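Side-chain contact in metal-dependent hydrolase (Lactobacillus plantarum, PDB 2F6K), which probably decarboxylates 2-amino-3-carboxymuconate 6-semialdehyde, as a manganese-bound member of the amidohydrolase family with a TIM-barrel fold: residues 296-299 / 300-304. Residues are numbered along the deposited sequence; the frame is centred on the assembly and turned at random.
Sequences IFYD and NAHRL
Tyr298 and His302, one helical turn apart, run their side chains alongside each other, the rings nearly parallel (planes at 13°) but strongly offset, with centroids 5.4 Å apart. His302 CB lies over one face of the phenol, 4.0 Å from Tyr298 CE2, while Asp299 OD1 sits at the edge of that ring, in its plane. In both residues CG stands anti to the backbone N (chi1 -171° and -178°), which sends the rings off the helix in the same direction. The guanidinium of Arg303 has the backbone oxygen of Asp299 over one face and Asn300 OD1 at its edge, where NH1 donates a nearly straight bond of 3.2 Å, tilted from the amide's carbonyl plane. Asn300 ND2 turns inward to the backbone oxygens of Pro258 and Leu261; an alanine here would probably leave those carbonyls without this donor and Arg303 freer to swing. In the backbone, His302 N reaches Tyr298 O at 2.9 Å and Arg303 N bonds Asp299 O, whereas at the wider, pi-type turn of 296-299 a water bridges two residues, accepting from Ala301 N at 2.7 Å and lying 2.9 Å from Ile296 O. Helix 290-306 lies across the seam between the first and last strands of the barrel: Ala301 packs against Ile4 and Phe6 of strand 3-9 and, with Leu304, against Leu262 of strand 261-262.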
ATOM      1  N   ILE A 296       4.930  25.396  31.125  1.00 34.17           N
ATOM      2  CA  ILE A 296       5.011  24.102  30.473  1.00 34.39           C
ATOM      3  C   ILE A 296       4.966  22.945  31.461  1.00 34.99           C
ATOM      4  O   ILE A 296       4.290  21.949  31.226  1.00 35.74           O
ATOM      5  CB  ILE A 296       6.301  24.005  29.637  1.00 31.74           C
ATOM      6  CG1 ILE A 296       6.231  24.994  28.474  1.00 26.55           C
ATOM      7  CG2 ILE A 296       6.492  22.581  29.127  1.00 30.99           C
ATOM      8  CD1 ILE A 296       7.456  24.995  27.604  1.00 26.73           C
ATOM      9  N   PHE A 297       5.673  23.089  32.571  1.00 35.87           N
ATOM     10  CA  PHE A 297       5.721  22.046  33.587  1.00 36.67           C
ATOM     11  C   PHE A 297       4.493  21.924  34.483  1.00 34.92           C
ATOM     12  O   PHE A 297       4.164  20.824  34.937  1.00 34.60           O
ATOM     13  CB  PHE A 297       6.936  22.260  34.493  1.00 37.84           C
ATOM     14  CG  PHE A 297       8.213  21.710  33.941  1.00 40.56           C
ATOM     15  CD1 PHE A 297       9.386  22.464  33.997  1.00 38.30           C
ATOM     16  CD2 PHE A 297       8.257  20.430  33.394  1.00 41.11           C
ATOM     17  CE1 PHE A 297      10.584  21.956  33.516  1.00 38.45           C
ATOM     18  CE2 PHE A 297       9.452  19.906  32.906  1.00 40.69           C
ATOM     19  CZ  PHE A 297      10.620  20.673  32.967  1.00 39.42           C
ATOM     20  N   TYR A 298       3.816  23.037  34.750  1.00 34.58           N
ATOM     21  CA  TYR A 298       2.684  22.983  35.669  1.00 36.11           C
ATOM     22  C   TYR A 298       1.473  23.880  35.373  1.00 35.98           C
ATOM     23  O   TYR A 298       0.362  23.387  35.175  1.00 34.61           O
ATOM     24  CB  TYR A 298       3.204  23.277  37.087  1.00 32.97           C
ATOM     25  CG  TYR A 298       2.199  23.054  38.185  1.00 33.68           C
ATOM     26  CD1 TYR A 298       2.000  21.790  38.719  1.00 32.36           C
ATOM     27  CD2 TYR A 298       1.422  24.107  38.675  1.00 34.57           C
ATOM     28  CE1 TYR A 298       1.052  21.575  39.713  1.00 33.40           C
ATOM     29  CE2 TYR A 298       0.473  23.900  39.668  1.00 32.48           C
ATOM     30  CZ  TYR A 298       0.293  22.634  40.181  1.00 32.79           C
ATOM     31  OH  TYR A 298      -0.649  22.413  41.159  1.00 37.76           O
ATOM     32  N   ASP A 299       1.685  25.189  35.347  1.00 34.88           N
ATOM     33  CA  ASP A 299       0.583  26.123  35.129  1.00 35.36           C
ATOM     34  C   ASP A 299      -0.399  25.787  34.003  1.00 34.13           C
ATOM     35  O   ASP A 299      -1.606  25.738  34.230  1.00 33.44           O
ATOM     36  CB  ASP A 299       1.121  27.548  34.947  1.00 33.01           C
ATOM     37  CG  ASP A 299       1.909  28.040  36.167  1.00 40.04           C
ATOM     38  OD1 ASP A 299       1.676  27.533  37.287  1.00 39.51           O
ATOM     39  OD2 ASP A 299       2.757  28.946  36.007  1.00 43.45           O
ATOM     40  N   ASN A 300       0.100  25.554  32.795  1.00 34.44           N
ATOM     41  CA  ASN A 300      -0.792  25.247  31.689  1.00 35.21           C
ATOM     42  C   ASN A 300      -1.669  24.024  31.948  1.00 35.69           C
ATOM     43  O   ASN A 300      -2.883  24.080  31.738  1.00 33.57           O
ATOM     44  CB  ASN A 300       0.005  25.087  30.397  1.00 34.83           C
ATOM     45  CG  ASN A 300       0.684  26.379  29.988  1.00 38.00           C
ATOM     46  OD1 ASN A 300       0.305  27.451  30.457  1.00 35.71           O
ATOM     47  ND2 ASN A 300       1.678  26.290  29.110  1.00 35.01           N
ATOM     48  N   ALA A 301      -1.068  22.932  32.410  1.00 35.81           N
ATOM     49  CA  ALA A 301      -1.831  21.724  32.704  1.00 37.92           C
ATOM     50  C   ALA A 301      -2.878  22.037  33.770  1.00 39.19           C
ATOM     51  O   ALA A 301      -4.072  21.781  33.592  1.00 40.60           O
ATOM     52  CB  ALA A 301      -0.903  20.626  33.202  1.00 33.69           C
ATOM     53  N   HIS A 302      -2.412  22.599  34.880  1.00 41.34           N
ATOM     54  CA  HIS A 302      -3.278  22.948  35.994  1.00 41.10           C
ATOM     55  C   HIS A 302      -4.489  23.782  35.584  1.00 41.43           C
ATOM     56  O   HIS A 302      -5.606  23.519  36.032  1.00 40.40           O
ATOM     57  CB  HIS A 302      -2.492  23.706  37.057  1.00 42.41           C
ATOM     58  CG  HIS A 302      -3.303  24.054  38.264  1.00 47.46           C
ATOM     59  ND1 HIS A 302      -3.795  23.098  39.128  1.00 48.46           N
ATOM     60  CD2 HIS A 302      -3.738  25.247  38.734  1.00 46.43           C
ATOM     61  CE1 HIS A 302      -4.501  23.689  40.076  1.00 49.01           C
ATOM     62  NE2 HIS A 302      -4.482  24.993  39.860  1.00 49.21           N
ATOM     63  N   ARG A 303      -4.264  24.791  34.744  1.00 40.54           N
ATOM     64  CA  ARG A 303      -5.347  25.662  34.297  1.00 41.87           C
ATOM     65  C   ARG A 303      -6.363  24.870  33.492  1.00 43.59           C
ATOM     66  O   ARG A 303      -7.573  25.052  33.642  1.00 44.91           O
ATOM     67  CB  ARG A 303      -4.795  26.803  33.446  1.00 41.23           C
ATOM     68  CG  ARG A 303      -5.845  27.802  33.006  1.00 43.05           C
ATOM     69  CD  ARG A 303      -5.254  28.876  32.116  1.00 43.53           C
ATOM     70  NE  ARG A 303      -4.108  29.530  32.741  1.00 49.11           N
ATOM     71  CZ  ARG A 303      -2.840  29.325  32.389  1.00 51.28           C
ATOM     72  NH1 ARG A 303      -2.545  28.477  31.412  1.00 49.97           N
ATOM     73  NH2 ARG A 303      -1.863  29.980  33.005  1.00 46.67           N
ATOM     74  N   LEU A 304      -5.854  23.982  32.644  1.00 42.93           N
ATOM     75  CA  LEU A 304      -6.689  23.141  31.798  1.00 40.51           C
ATOM     76  C   LEU A 304      -7.474  22.119  32.615  1.00 40.35           C
ATOM     77  O   LEU A 304      -8.607  21.794  32.275  1.00 41.92           O
ATOM     78  CB  LEU A 304      -5.811  22.426  30.766  1.00 41.18           C
ATOM     79  CG  LEU A 304      -6.443  21.523  29.707  1.00 41.61           C
ATOM     80  CD1 LEU A 304      -7.291  22.339  28.739  1.00 41.91           C
ATOM     81  CD2 LEU A 304      -5.325  20.816  28.956  1.00 43.79           C
TER
HETATM   82  O   HOH W   1       1.536  22.418  32.145  1.00 39.06           O